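Local coordinates for IPT/TIG domain-containing protein (Bacteroides thetaiotaomicron, PDB 3TC9), which is of unproven function but, with its immunoglobulin-like domain and six-bladed beta-propeller, probably serves as an auxiliary nutrient-binding protein, at residues 374-386 against 390-402. Residues are numbered along the deposited sequence; the frame is centred on the assembly and turned at random.
Sequences TTFAGRGSNGTSG and GDLRQEARFNHPE
Arg-393 and Thr-375 cross at about a right angle. The methyl CG2 of Thr-375 sits over the centre of one guanidinium face, 3.8 Å from Arg-393 CZ. The arginine chain bends at chi2 and chi3 (-62° and -53°), which folds its end back over the strand. A water lies at the guanidinium edge, in its plane. It accepts from Arg-393 NE and donates to Gly-378 O and Arg-393 O. A leucine at Arg-393 would probably leave this water without its NE donor and the Thr-375 methyl without its flat cover.

Leu-392 brings CD2 over one face of the Phe-376 ring, a CH-pi contact 3.8 Å from the centroid. The CB of Phe-376 points away from 390-402, but chi1 of -179° brings the ring back to meet this methyl. Ala-377 CB meets Leu-392 CG at 3.8 Å. The Phe-398 ring turns its edge to Ala-377 O and Gly-378 CA.

Gly-378 N donates a hydrogen bond to Leu-392 O, and Gly-380 N donates one to Ala-396 O. Gly-380 CA lies close to the facing backbone, 3.4 Å from Arg-393 O. In the type I' turn from Gly-380 to Gly-383, Ser-381 OG donates a hydrogen bond to Glu-395 O, 2.7 Å, in the carbonyl plane and on a lone pair. Ser-381 N reaches Gln-394 O from above the carbonyl plane. Arg-397 runs along this turn, with Ser-381 CB over one guanidinium face; its NH1 donates a hydrogen bond to Asn-388 OD1.

The contact joins two propeller blades. Strand 372-376 pairs with 363-367 in one blade. Strands 390-391 and 401-407 are the outer strands of the next. Val-109 and Ile-426 of that blade pack against Leu-392.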
# COMPACT_ATOMS: atom_id res chain seq x y z
N THR B 374 12.96 15.61 6.34
CA THR B 374 12.05 15.89 7.46
C THR B 374 12.44 14.98 8.64
O THR B 374 13.31 14.13 8.48
CB THR B 374 10.58 15.73 7.06
OG1 THR B 374 10.41 14.41 6.57
CG2 THR B 374 10.11 16.76 6.00
N THR B 375 11.80 15.15 9.82
CA THR B 375 12.07 14.32 10.98
C THR B 375 10.86 13.46 11.22
O THR B 375 9.73 13.95 11.30
CB THR B 375 12.46 15.19 12.17
OG1 THR B 375 13.64 15.87 11.79
CG2 THR B 375 12.68 14.37 13.49
N PHE B 376 11.08 12.16 11.34
CA PHE B 376 10.00 11.23 11.55
C PHE B 376 9.70 11.01 13.01
O PHE B 376 8.53 11.04 13.41
CB PHE B 376 10.35 9.89 10.87
CG PHE B 376 9.32 8.78 10.96
CD1 PHE B 376 8.02 8.97 10.49
CD2 PHE B 376 9.67 7.52 11.44
CE1 PHE B 376 7.09 7.92 10.51
CE2 PHE B 376 8.75 6.48 11.45
CZ PHE B 376 7.47 6.67 10.97
N ALA B 377 10.75 10.75 13.83
CA ALA B 377 10.55 10.38 15.23
C ALA B 377 11.72 10.76 16.07
O ALA B 377 12.85 10.74 15.59
CB ALA B 377 10.33 8.87 15.34
N GLY B 378 11.44 11.07 17.32
CA GLY B 378 12.46 11.45 18.28
C GLY B 378 12.37 12.90 18.63
O GLY B 378 11.55 13.64 18.06
N ARG B 379 13.22 13.32 19.60
CA ARG B 379 13.33 14.69 20.10
C ARG B 379 12.01 15.15 20.78
O ARG B 379 11.76 16.34 20.87
CB ARG B 379 13.78 15.68 18.99
CG ARG B 379 15.05 15.24 18.28
CD ARG B 379 15.40 16.14 17.13
NE ARG B 379 15.82 17.48 17.56
CZ ARG B 379 17.08 17.82 17.85
NH1 ARG B 379 18.05 16.92 17.78
NH2 ARG B 379 17.37 19.06 18.20
N GLY B 380 11.24 14.22 21.32
CA GLY B 380 10.03 14.54 22.06
C GLY B 380 10.35 14.94 23.48
O GLY B 380 11.52 15.05 23.86
N SER B 381 9.30 15.18 24.29
CA SER B 381 9.39 15.52 25.71
C SER B 381 10.34 16.67 26.03
O SER B 381 11.02 16.66 27.07
CB SER B 381 9.83 14.30 26.53
OG SER B 381 9.09 13.13 26.24
N ASN B 382 10.39 17.67 25.14
CA ASN B 382 11.19 18.89 25.34
C ASN B 382 12.71 18.56 25.49
O ASN B 382 13.46 19.25 26.19
CB ASN B 382 10.63 19.68 26.56
CG ASN B 382 10.94 21.15 26.53
OD1 ASN B 382 10.74 21.84 25.50
ND2 ASN B 382 11.44 21.68 27.65
N GLY B 383 13.16 17.55 24.75
CA GLY B 383 14.56 17.14 24.80
C GLY B 383 15.06 16.52 23.52
O GLY B 383 14.36 16.48 22.52
N THR B 384 16.31 16.08 23.54
CA THR B 384 16.94 15.43 22.40
C THR B 384 17.17 13.99 22.79
O THR B 384 16.33 13.13 22.49
CB THR B 384 18.21 16.17 21.91
OG1 THR B 384 19.13 16.30 22.99
CG2 THR B 384 17.90 17.55 21.34
N SER B 385 18.28 13.70 23.47
CA SER B 385 18.58 12.34 23.90
C SER B 385 17.76 11.96 25.13
O SER B 385 17.45 12.82 25.97
CB SER B 385 20.06 12.21 24.22
OG SER B 385 20.43 13.14 25.22
N GLY B 386 17.45 10.68 25.22
CA GLY B 386 16.72 10.14 26.35
C GLY B 386 16.13 8.80 26.02
O GLY B 386 16.51 8.16 25.03
N GLY B 390 6.05 6.40 23.02
CA GLY B 390 4.87 7.22 22.73
C GLY B 390 4.84 7.94 21.41
O GLY B 390 5.39 7.46 20.41
N ASP B 391 4.15 9.11 21.40
CA ASP B 391 4.00 9.96 20.22
C ASP B 391 5.38 10.24 19.59
O ASP B 391 6.30 10.72 20.27
CB ASP B 391 3.27 11.28 20.57
CG ASP B 391 2.93 12.11 19.33
OD1 ASP B 391 3.82 12.85 18.84
OD2 ASP B 391 1.80 11.97 18.81
N LEU B 392 5.51 9.91 18.29
CA LEU B 392 6.74 10.03 17.47
C LEU B 392 7.47 11.36 17.64
O LEU B 392 8.68 11.35 17.83
CB LEU B 392 6.41 9.84 15.99
CG LEU B 392 6.55 8.42 15.44
CD1 LEU B 392 5.74 7.43 16.22
CD2 LEU B 392 6.12 8.38 13.97
N ARG B 393 6.75 12.49 17.63
CA ARG B 393 7.37 13.81 17.74
C ARG B 393 7.17 14.51 19.08
O ARG B 393 8.02 15.28 19.46
CB ARG B 393 6.87 14.72 16.62
CG ARG B 393 7.26 14.24 15.21
CD ARG B 393 8.75 14.16 14.93
NE ARG B 393 9.46 15.42 15.21
CZ ARG B 393 9.59 16.43 14.36
NH1 ARG B 393 9.06 16.35 13.14
NH2 ARG B 393 10.23 17.53 14.72
N GLN B 394 6.06 14.26 19.78
CA GLN B 394 5.73 14.92 21.06
C GLN B 394 6.33 14.26 22.30
O GLN B 394 6.70 14.98 23.22
CB GLN B 394 4.20 15.02 21.23
CG GLN B 394 3.50 15.96 20.23
CD GLN B 394 4.21 17.30 20.15
OE1 GLN B 394 4.22 18.11 21.10
NE2 GLN B 394 4.87 17.54 19.03
N GLU B 395 6.49 12.94 22.30
CA GLU B 395 6.96 12.20 23.48
C GLU B 395 8.24 11.40 23.28
O GLU B 395 9.12 11.43 24.15
CB GLU B 395 5.86 11.20 23.95
CG GLU B 395 4.54 11.84 24.35
CD GLU B 395 3.46 10.89 24.85
OE1 GLU B 395 3.17 9.88 24.15
OE2 GLU B 395 2.84 11.21 25.89
N ALA B 396 8.32 10.65 22.17
CA ALA B 396 9.42 9.71 21.93
C ALA B 396 10.83 10.34 21.93
O ALA B 396 11.05 11.43 21.40
CB ALA B 396 9.19 8.98 20.62
N ARG B 397 11.79 9.62 22.56
CA ARG B 397 13.20 9.96 22.58
C ARG B 397 14.03 8.73 22.41
O ARG B 397 13.68 7.66 22.90
CB ARG B 397 13.61 10.63 23.88
CG ARG B 397 13.33 12.10 23.90
CD ARG B 397 12.94 12.39 25.31
NE ARG B 397 13.81 13.37 25.92
CZ ARG B 397 13.80 13.66 27.21
NH1 ARG B 397 13.03 12.97 28.06
NH2 ARG B 397 14.58 14.61 27.68
N PHE B 398 15.17 8.92 21.72
CA PHE B 398 16.22 7.91 21.48
C PHE B 398 17.51 8.44 22.04
O PHE B 398 17.60 9.63 22.32
CB PHE B 398 16.38 7.63 19.98
CG PHE B 398 15.12 7.22 19.29
CD1 PHE B 398 14.67 5.90 19.33
CD2 PHE B 398 14.36 8.15 18.58
CE1 PHE B 398 13.49 5.52 18.68
CE2 PHE B 398 13.18 7.78 17.95
CZ PHE B 398 12.76 6.46 17.98
N ASN B 399 18.51 7.59 22.19
CA ASN B 399 19.82 8.01 22.64
C ASN B 399 20.84 7.29 21.77
O ASN B 399 21.19 6.15 22.01
CB ASN B 399 20.01 7.74 24.13
CG ASN B 399 21.16 8.49 24.71
OD1 ASN B 399 22.02 9.02 24.01
ND2 ASN B 399 21.21 8.49 26.04
N HIS B 400 21.28 8.00 20.72
CA HIS B 400 22.22 7.56 19.69
C HIS B 400 21.63 6.40 18.89
O HIS B 400 22.17 5.29 18.96
CB HIS B 400 23.59 7.19 20.30
CG HIS B 400 24.40 8.36 20.76
ND1 HIS B 400 25.22 8.27 21.86
CD2 HIS B 400 24.50 9.61 20.24
CE1 HIS B 400 25.82 9.45 21.96
NE2 HIS B 400 25.41 10.29 21.02
N PRO B 401 20.48 6.60 18.17
CA PRO B 401 19.97 5.51 17.30
C PRO B 401 20.97 5.23 16.17
O PRO B 401 21.55 6.17 15.63
CB PRO B 401 18.64 6.08 16.77
CG PRO B 401 18.83 7.54 16.78
CD PRO B 401 19.71 7.85 17.97
N GLU B 402 21.23 3.95 15.84
CA GLU B 402 22.23 3.63 14.82
C GLU B 402 21.68 2.75 13.72
O GLU B 402 21.72 3.16 12.57
CB GLU B 402 23.47 3.00 15.44
CG GLU B 402 24.26 3.97 16.30
CD GLU B 402 25.28 3.39 17.26
OE1 GLU B 402 25.13 2.21 17.68
OE2 GLU B 402 26.21 4.13 17.63
O HOH W 1 9.89 17.76 10.25
O HOH W 2 10.19 15.99 17.98
O HOH W 3 15.26 11.71 20.67
O HOH W 4 17.44 15.58 26.51